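PDB 4R2F: extracellular solute-binding protein family 1 from Arthrobacter chlorophenolicus, which binds the disaccharide laminaribiose and probably delivers such sugars to an ABC-type importer as its extracellular solute-binding component. Local coordinates for residues P358-T361 and N365-K368; E338-K343 and K352-M357. One frame throughout, in Å; residues are numbered along the deposited sequence.

Interaction 1: P358-T361 and N365-K368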
ATOM      1  N   PRO A 358     -20.297   4.787  11.921  1.00 36.41           N
ATOM      2  CA  PRO A 358     -20.192   4.085  13.190  1.00 34.94           C
ATOM      3  C   PRO A 358     -19.272   2.869  13.169  1.00 39.66           C
ATOM      4  O   PRO A 358     -18.516   2.638  14.112  1.00 45.07           O
ATOM      5  CB  PRO A 358     -21.632   3.649  13.451  1.00 43.16           C
ATOM      6  CG  PRO A 358     -22.449   4.743  12.840  1.00 63.95           C
ATOM      7  CD  PRO A 358     -21.682   5.214  11.636  1.00 43.42           C
ATOM      8  N   GLU A 359     -19.358   2.088  12.107  1.00 35.49           N
ATOM      9  CA  GLU A 359     -18.567   0.866  11.962  1.00 42.52           C
ATOM     10  C   GLU A 359     -17.064   1.157  11.940  1.00 36.42           C
ATOM     11  O   GLU A 359     -16.285   0.338  12.383  1.00 36.65           O
ATOM     12  CB  GLU A 359     -18.972   0.115  10.679  1.00 52.14           C
ATOM     13  CG  GLU A 359     -20.298  -0.654  10.773  1.00 55.16           C
ATOM     14  CD  GLU A 359     -21.534   0.187  10.460  1.00 46.65           C
ATOM     15  OE1 GLU A 359     -21.441   1.420  10.300  1.00 39.65           O
ATOM     16  OE2 GLU A 359     -22.634  -0.391  10.363  1.00 46.93           O
ATOM     17  N   PHE A 360     -16.685   2.306  11.379  1.00 35.08           N
ATOM     18  CA  PHE A 360     -15.297   2.742  11.315  1.00 26.24           C
ATOM     19  C   PHE A 360     -14.762   3.300  12.648  1.00 33.49           C
ATOM     20  O   PHE A 360     -13.747   2.859  13.148  1.00 32.13           O
ATOM     21  CB  PHE A 360     -15.166   3.838  10.238  1.00 34.16           C
ATOM     22  CG  PHE A 360     -13.748   4.213   9.954  1.00 39.49           C
ATOM     23  CD1 PHE A 360     -12.942   3.354   9.221  1.00 42.80           C
ATOM     24  CD2 PHE A 360     -13.199   5.385  10.469  1.00 39.32           C
ATOM     25  CE1 PHE A 360     -11.615   3.667   8.977  1.00 36.18           C
ATOM     26  CE2 PHE A 360     -11.874   5.714  10.211  1.00 34.20           C
ATOM     27  CZ  PHE A 360     -11.082   4.842   9.471  1.00 31.39           C
ATOM     28  N   THR A 361     -15.414   4.312  13.195  1.00 31.30           N
ATOM     29  CA  THR A 361     -14.902   4.975  14.402  1.00 34.91           C
ATOM     30  C   THR A 361     -15.038   4.133  15.674  1.00 36.88           C
ATOM     31  O   THR A 361     -14.337   4.388  16.645  1.00 32.30           O
ATOM     32  CB  THR A 361     -15.563   6.341  14.674  1.00 42.88           C
ATOM     33  OG1 THR A 361     -16.961   6.161  14.872  1.00 39.65           O
ATOM     34  CG2 THR A 361     -15.331   7.301  13.526  1.00 42.12           C
ATOM     35  N   ASN A 365      -8.591   0.594  16.886  1.00 29.15           N
ATOM     36  CA  ASN A 365      -7.447   0.475  15.990  1.00 32.47           C
ATOM     37  C   ASN A 365      -7.518   1.463  14.850  1.00 33.42           C
ATOM     38  O   ASN A 365      -6.510   2.048  14.497  1.00 29.81           O
ATOM     39  CB  ASN A 365      -7.327  -0.932  15.442  1.00 25.78           C
ATOM     40  CG  ASN A 365      -6.914  -1.915  16.502  1.00 31.61           C
ATOM     41  OD1 ASN A 365      -6.068  -1.607  17.358  1.00 32.25           O
ATOM     42  ND2 ASN A 365      -7.476  -3.109  16.446  1.00 33.83           N
ATOM     43  N   ASN A 366      -8.702   1.644  14.274  1.00 31.87           N
ATOM     44  CA  ASN A 366      -8.872   2.577  13.179  1.00 31.57           C
ATOM     45  C   ASN A 366      -8.609   3.988  13.662  1.00 33.10           C
ATOM     46  O   ASN A 366      -7.956   4.777  12.975  1.00 29.25           O
ATOM     47  CB  ASN A 366     -10.282   2.531  12.588  1.00 28.69           C
ATOM     48  CG  ASN A 366     -10.597   1.236  11.845  1.00 31.46           C
ATOM     49  OD1 ASN A 366      -9.729   0.475  11.398  1.00 34.20           O
ATOM     50  ND2 ASN A 366     -11.871   1.024  11.654  1.00 30.13           N
ATOM     51  N   VAL A 367      -9.146   4.325  14.829  1.00 30.34           N
ATOM     52  CA  VAL A 367      -8.929   5.663  15.386  1.00 32.74           C
ATOM     53  C   VAL A 367      -7.456   5.936  15.665  1.00 34.31           C
ATOM     54  O   VAL A 367      -6.952   7.037  15.386  1.00 29.86           O
ATOM     55  CB  VAL A 367      -9.773   5.902  16.652  1.00 32.93           C
ATOM     56  CG1 VAL A 367      -9.343   7.174  17.371  1.00 28.85           C
ATOM     57  CG2 VAL A 367     -11.245   5.988  16.259  1.00 35.02           C
ATOM     58  N   LYS A 368      -6.750   4.942  16.192  1.00 27.86           N
ATOM     59  CA  LYS A 368      -5.329   5.138  16.470  1.00 25.02           C
ATOM     60  C   LYS A 368      -4.518   5.396  15.178  1.00 25.49           C
ATOM     61  O   LYS A 368      -3.586   6.212  15.149  1.00 29.33           O
ATOM     62  CB  LYS A 368      -4.799   3.939  17.214  1.00 26.95           C
ATOM     63  CG  LYS A 368      -3.355   4.080  17.662  1.00 27.33           C
ATOM     64  CD  LYS A 368      -3.027   2.985  18.653  1.00 33.30           C
ATOM     65  CE  LYS A 368      -1.627   3.123  19.176  1.00 31.32           C
ATOM     66  NZ  LYS A 368      -1.352   2.186  20.290  1.00 37.22           N
TER
HETATM   67  O   HOH W   1     -14.160  -0.894  10.797  1.00 34.98           O
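The side-chain amide of N366 reaches across to the short helix 358-361 and gives its ND2 to the backbone O of F360, at 3.0 Å. This hydrogen bond is nearly straight (168° at the hydrogen), lies in the carbonyl plane on a lone pair of F360 O, and stays close to the plane of the amide. The same ND2 also donates to a water, 3.1 Å away, which in turn donates to E359 O, so one NH2 group serves F360 O directly and E359 O through the water.

Aromatic packing accompanies these bonds. With CG of F360 anti to its own backbone N (chi1 -172°), the ring swings beneath the asparagine, and N366 CB sits over its face in a CH-pi contact, 4.1 Å from the centroid. Ring and amide planes are only 17° apart. Beside them V367 CG2 rests against T361 O at 3.5 Å, while L348 and P349 of strand 348-349 also pack on F360.

A leucine in place of N366 would probably leave F360 O without this donor and break the water link to E359 O. The chemistry implies that one amide, polar at its nitrogen and apolar along its stem, joins two consecutive helices.

Interaction 2: E338-K343 and K352-M357; sequences ELWQQK and KSITEM
CG of M357 stands anti to its backbone N (chi1 170°) and the chain runs on extended at chi2, which carries SD across to the backbone of W340 and Q341; in I354 it is CG2 that lies anti to the backbone N, and this methyl meets W340. In this solute-binding protein fold the contact joins the end of helix 337-341 to the short helix 352-355 and the residue that caps the next helix: helix 337-341 ends in a Schellman motif at K343, and strand 348-349 leads the chain back through helix 352-355 to M357, the N-cap residue.

Apolar contacts carry the interface. I354 CG2 touches W340 CB at 3.6 Å and comes equally near CG of the indole, approaching the ring obliquely, while the two side chains cross at about a right angle. P349 packs against both residues from strand 348-349. NE1 of the indole donates to A347 O, so I354 CG2 lies against the base of the side chain while the NE1 bond fixes the far part of the ring. The amide of Q341 takes no part in the apolar contact: its chain bends at chi2 and NE2 hydrogen-bonds to E359 OE2.

Within 352-357, T355 OG1 donates to K352 O at 2.6 Å, a side-chain-to-backbone bond in a turn whose backbone bonds are largely weak. Across the contact, M357 SD sits 3.6 Å from both N and CA of Q341, and 3.9 Å from Q341 CB.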
ATOM      1  N   GLU A 338     -20.338   0.733   1.297  1.00 31.63           N
ATOM      2  CA  GLU A 338     -20.770  -0.612   1.718  1.00 32.32           C
ATOM      3  C   GLU A 338     -19.605  -1.494   2.118  1.00 31.65           C
ATOM      4  O   GLU A 338     -19.760  -2.370   2.965  1.00 36.01           O
ATOM      5  CB  GLU A 338     -21.552  -1.315   0.599  1.00 36.59           C
ATOM      6  CG  GLU A 338     -22.903  -0.667   0.307  1.00 54.89           C
ATOM      7  CD  GLU A 338     -23.503  -1.073  -1.031  1.00 73.38           C
ATOM      8  OE1 GLU A 338     -23.072  -2.094  -1.627  1.00 45.93           O
ATOM      9  OE2 GLU A 338     -24.421  -0.355  -1.481  1.00 59.13           O
ATOM     10  N   LEU A 339     -18.437  -1.280   1.504  1.00 35.79           N
ATOM     11  CA  LEU A 339     -17.280  -2.120   1.778  1.00 34.98           C
ATOM     12  C   LEU A 339     -16.720  -1.858   3.167  1.00 33.48           C
ATOM     13  O   LEU A 339     -16.286  -2.787   3.854  1.00 33.11           O
ATOM     14  CB  LEU A 339     -16.202  -1.918   0.711  1.00 33.14           C
ATOM     15  CG  LEU A 339     -16.618  -2.295  -0.714  1.00 36.33           C
ATOM     16  CD1 LEU A 339     -15.609  -1.764  -1.729  1.00 43.54           C
ATOM     17  CD2 LEU A 339     -16.808  -3.803  -0.875  1.00 38.10           C
ATOM     18  N   TRP A 340     -16.728  -0.589   3.574  1.00 26.56           N
ATOM     19  CA  TRP A 340     -16.334  -0.236   4.936  1.00 34.74           C
ATOM     20  C   TRP A 340     -17.434  -0.565   5.935  1.00 39.05           C
ATOM     21  O   TRP A 340     -17.131  -0.887   7.080  1.00 35.62           O
ATOM     22  CB  TRP A 340     -15.960   1.242   5.046  1.00 30.30           C
ATOM     23  CG  TRP A 340     -14.556   1.496   4.632  1.00 31.50           C
ATOM     24  CD1 TRP A 340     -13.443   1.472   5.434  1.00 34.32           C
ATOM     25  CD2 TRP A 340     -14.092   1.778   3.308  1.00 27.13           C
ATOM     26  NE1 TRP A 340     -12.321   1.739   4.691  1.00 34.58           N
ATOM     27  CE2 TRP A 340     -12.682   1.945   3.387  1.00 27.43           C
ATOM     28  CE3 TRP A 340     -14.722   1.917   2.065  1.00 31.73           C
ATOM     29  CZ2 TRP A 340     -11.898   2.226   2.265  1.00 30.53           C
ATOM     30  CZ3 TRP A 340     -13.944   2.214   0.948  1.00 31.60           C
ATOM     31  CH2 TRP A 340     -12.543   2.345   1.053  1.00 34.11           C
ATOM     32  N   GLN A 341     -18.694  -0.475   5.507  1.00 33.79           N
ATOM     33  CA  GLN A 341     -19.832  -0.857   6.368  1.00 39.91           C
ATOM     34  C   GLN A 341     -19.747  -2.325   6.756  1.00 43.12           C
ATOM     35  O   GLN A 341     -19.933  -2.664   7.913  1.00 35.72           O
ATOM     36  CB  GLN A 341     -21.171  -0.514   5.693  1.00 42.65           C
ATOM     37  CG  GLN A 341     -22.393  -0.471   6.624  1.00 39.88           C
ATOM     38  CD  GLN A 341     -22.895  -1.861   6.971  1.00 62.05           C
ATOM     39  OE1 GLN A 341     -22.940  -2.764   6.127  1.00 48.57           O
ATOM     40  NE2 GLN A 341     -23.246  -2.049   8.227  1.00 44.61           N
ATOM     41  N   GLN A 342     -19.402  -3.181   5.797  1.00 33.21           N
ATOM     42  CA  GLN A 342     -19.202  -4.614   6.050  1.00 31.46           C
ATOM     43  C   GLN A 342     -17.813  -4.951   6.581  1.00 38.85           C
ATOM     44  O   GLN A 342     -17.519  -6.108   6.838  1.00 34.90           O
ATOM     45  CB  GLN A 342     -19.478  -5.417   4.764  1.00 33.80           C
ATOM     46  CG  GLN A 342     -20.939  -5.356   4.303  1.00 38.47           C
ATOM     47  CD  GLN A 342     -21.090  -5.702   2.819  1.00 61.72           C
ATOM     48  OE1 GLN A 342     -20.792  -6.815   2.392  1.00 44.34           O
ATOM     49  NE2 GLN A 342     -21.533  -4.742   2.034  1.00 62.06           N
ATOM     50  N   LYS A 343     -16.954  -3.940   6.748  1.00 35.72           N
ATOM     51  CA  LYS A 343     -15.639  -4.132   7.369  1.00 40.23           C
ATOM     52  C   LYS A 343     -14.772  -5.079   6.566  1.00 28.61           C
ATOM     53  O   LYS A 343     -14.069  -5.933   7.115  1.00 34.13           O
ATOM     54  CB  LYS A 343     -15.774  -4.653   8.796  1.00 42.57           C
ATOM     55  CG  LYS A 343     -16.649  -3.787   9.677  1.00 47.78           C
ATOM     56  CD  LYS A 343     -16.712  -4.369  11.080  1.00 44.47           C
ATOM     57  CE  LYS A 343     -17.598  -3.535  11.986  1.00 72.02           C
ATOM     58  NZ  LYS A 343     -17.580  -4.121  13.351  1.00 53.00           N
ATOM     59  N   LYS A 352     -15.168  11.605   3.685  1.00 34.65           N
ATOM     60  CA  LYS A 352     -15.427  12.036   5.066  1.00 51.53           C
ATOM     61  C   LYS A 352     -16.569  11.267   5.753  1.00 37.48           C
ATOM     62  O   LYS A 352     -16.437  10.859   6.911  1.00 35.26           O
ATOM     63  CB  LYS A 352     -15.713  13.544   5.093  1.00 46.34           C
ATOM     64  CG  LYS A 352     -15.942  14.082   6.484  1.00 82.95           C
ATOM     65  CD  LYS A 352     -15.711  15.577   6.562  1.00 79.68           C
ATOM     66  CE  LYS A 352     -15.405  15.974   7.997  1.00 97.38           C
ATOM     67  NZ  LYS A 352     -15.876  17.346   8.307  1.00 74.26           N
ATOM     68  N   SER A 353     -17.672  11.057   5.032  1.00 36.05           N
ATOM     69  CA  SER A 353     -18.812  10.338   5.577  1.00 37.52           C
ATOM     70  C   SER A 353     -18.426   8.931   6.003  1.00 39.12           C
ATOM     71  O   SER A 353     -18.921   8.427   7.001  1.00 39.22           O
ATOM     72  CB  SER A 353     -19.951  10.263   4.558  1.00 37.54           C
ATOM     73  OG  SER A 353     -19.512   9.701   3.326  1.00 41.98           O
ATOM     74  N   ILE A 354     -17.552   8.282   5.241  1.00 43.98           N
ATOM     75  CA  ILE A 354     -17.147   6.917   5.581  1.00 43.74           C
ATOM     76  C   ILE A 354     -16.276   6.947   6.836  1.00 37.48           C
ATOM     77  O   ILE A 354     -16.415   6.087   7.705  1.00 43.70           O
ATOM     78  CB  ILE A 354     -16.419   6.215   4.423  1.00 37.78           C
ATOM     79  CG1 ILE A 354     -17.318   6.192   3.189  1.00 38.77           C
ATOM     80  CG2 ILE A 354     -16.070   4.794   4.835  1.00 39.51           C
ATOM     81  CD1 ILE A 354     -16.698   5.629   1.922  1.00 39.35           C
ATOM     82  N   THR A 355     -15.412   7.953   6.952  1.00 31.47           N
ATOM     83  CA  THR A 355     -14.564   8.090   8.159  1.00 36.21           C
ATOM     84  C   THR A 355     -15.361   8.403   9.420  1.00 43.08           C
ATOM     85  O   THR A 355     -14.829   8.311  10.515  1.00 50.26           O
ATOM     86  CB  THR A 355     -13.500   9.219   8.065  1.00 42.98           C
ATOM     87  OG1 THR A 355     -14.146  10.500   8.039  1.00 46.43           O
ATOM     88  CG2 THR A 355     -12.586   9.052   6.858  1.00 47.75           C
ATOM     89  N   GLU A 356     -16.618   8.799   9.259  1.00 48.71           N
ATOM     90  CA  GLU A 356     -17.515   9.070  10.385  1.00 39.24           C
ATOM     91  C   GLU A 356     -18.553   7.979  10.617  1.00 50.37           C
ATOM     92  O   GLU A 356     -19.398   8.082  11.497  1.00 46.67           O
ATOM     93  CB  GLU A 356     -18.218  10.386  10.108  1.00 45.00           C
ATOM     94  CG  GLU A 356     -17.236  11.548  10.093  1.00 47.03           C
ATOM     95  CD  GLU A 356     -17.887  12.866   9.727  1.00 99.74           C
ATOM     96  OE1 GLU A 356     -18.994  12.840   9.148  1.00 49.84           O
ATOM     97  OE2 GLU A 356     -17.289  13.925  10.017  1.00 67.52           O
ATOM     98  N   MET A 357     -18.463   6.913   9.837  1.00 42.06           N
ATOM     99  CA  MET A 357     -19.428   5.836   9.886  1.00 45.73           C
ATOM    100  C   MET A 357     -19.212   5.122  11.222  1.00 43.50           C
ATOM    101  O   MET A 357     -18.085   4.916  11.640  1.00 41.35           O
ATOM    102  CB  MET A 357     -19.215   4.928   8.654  1.00 42.76           C
ATOM    103  CG  MET A 357     -19.939   3.608   8.603  1.00 57.50           C
ATOM    104  SD  MET A 357     -19.380   2.668   7.167  1.00 47.75           S
ATOM    105  CE  MET A 357     -19.935   3.758   5.883  1.00 29.39           C
TER

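How the interactions relate
Interaction 2 comes first along the chain and interaction 1 follows; their centres are about 9 Å apart. Together they illustrate how a run of short helices can be packed in sequence: 337-341 against 352-355, then 358-361 against 364-373, with M357 and P358 adjacent at the junction. The two contacts also meet directly, through the bond that links Q341 to E359 and through packing of T361 CG2 on T355 O and of F360 CB on I354 O. Strand 348-349 touches both. The side chains of W340 and N366 are about 11 and 14 Å from a bound glucose unit, so both contacts lie near the sugar site, but these side chains do not touch the sugar.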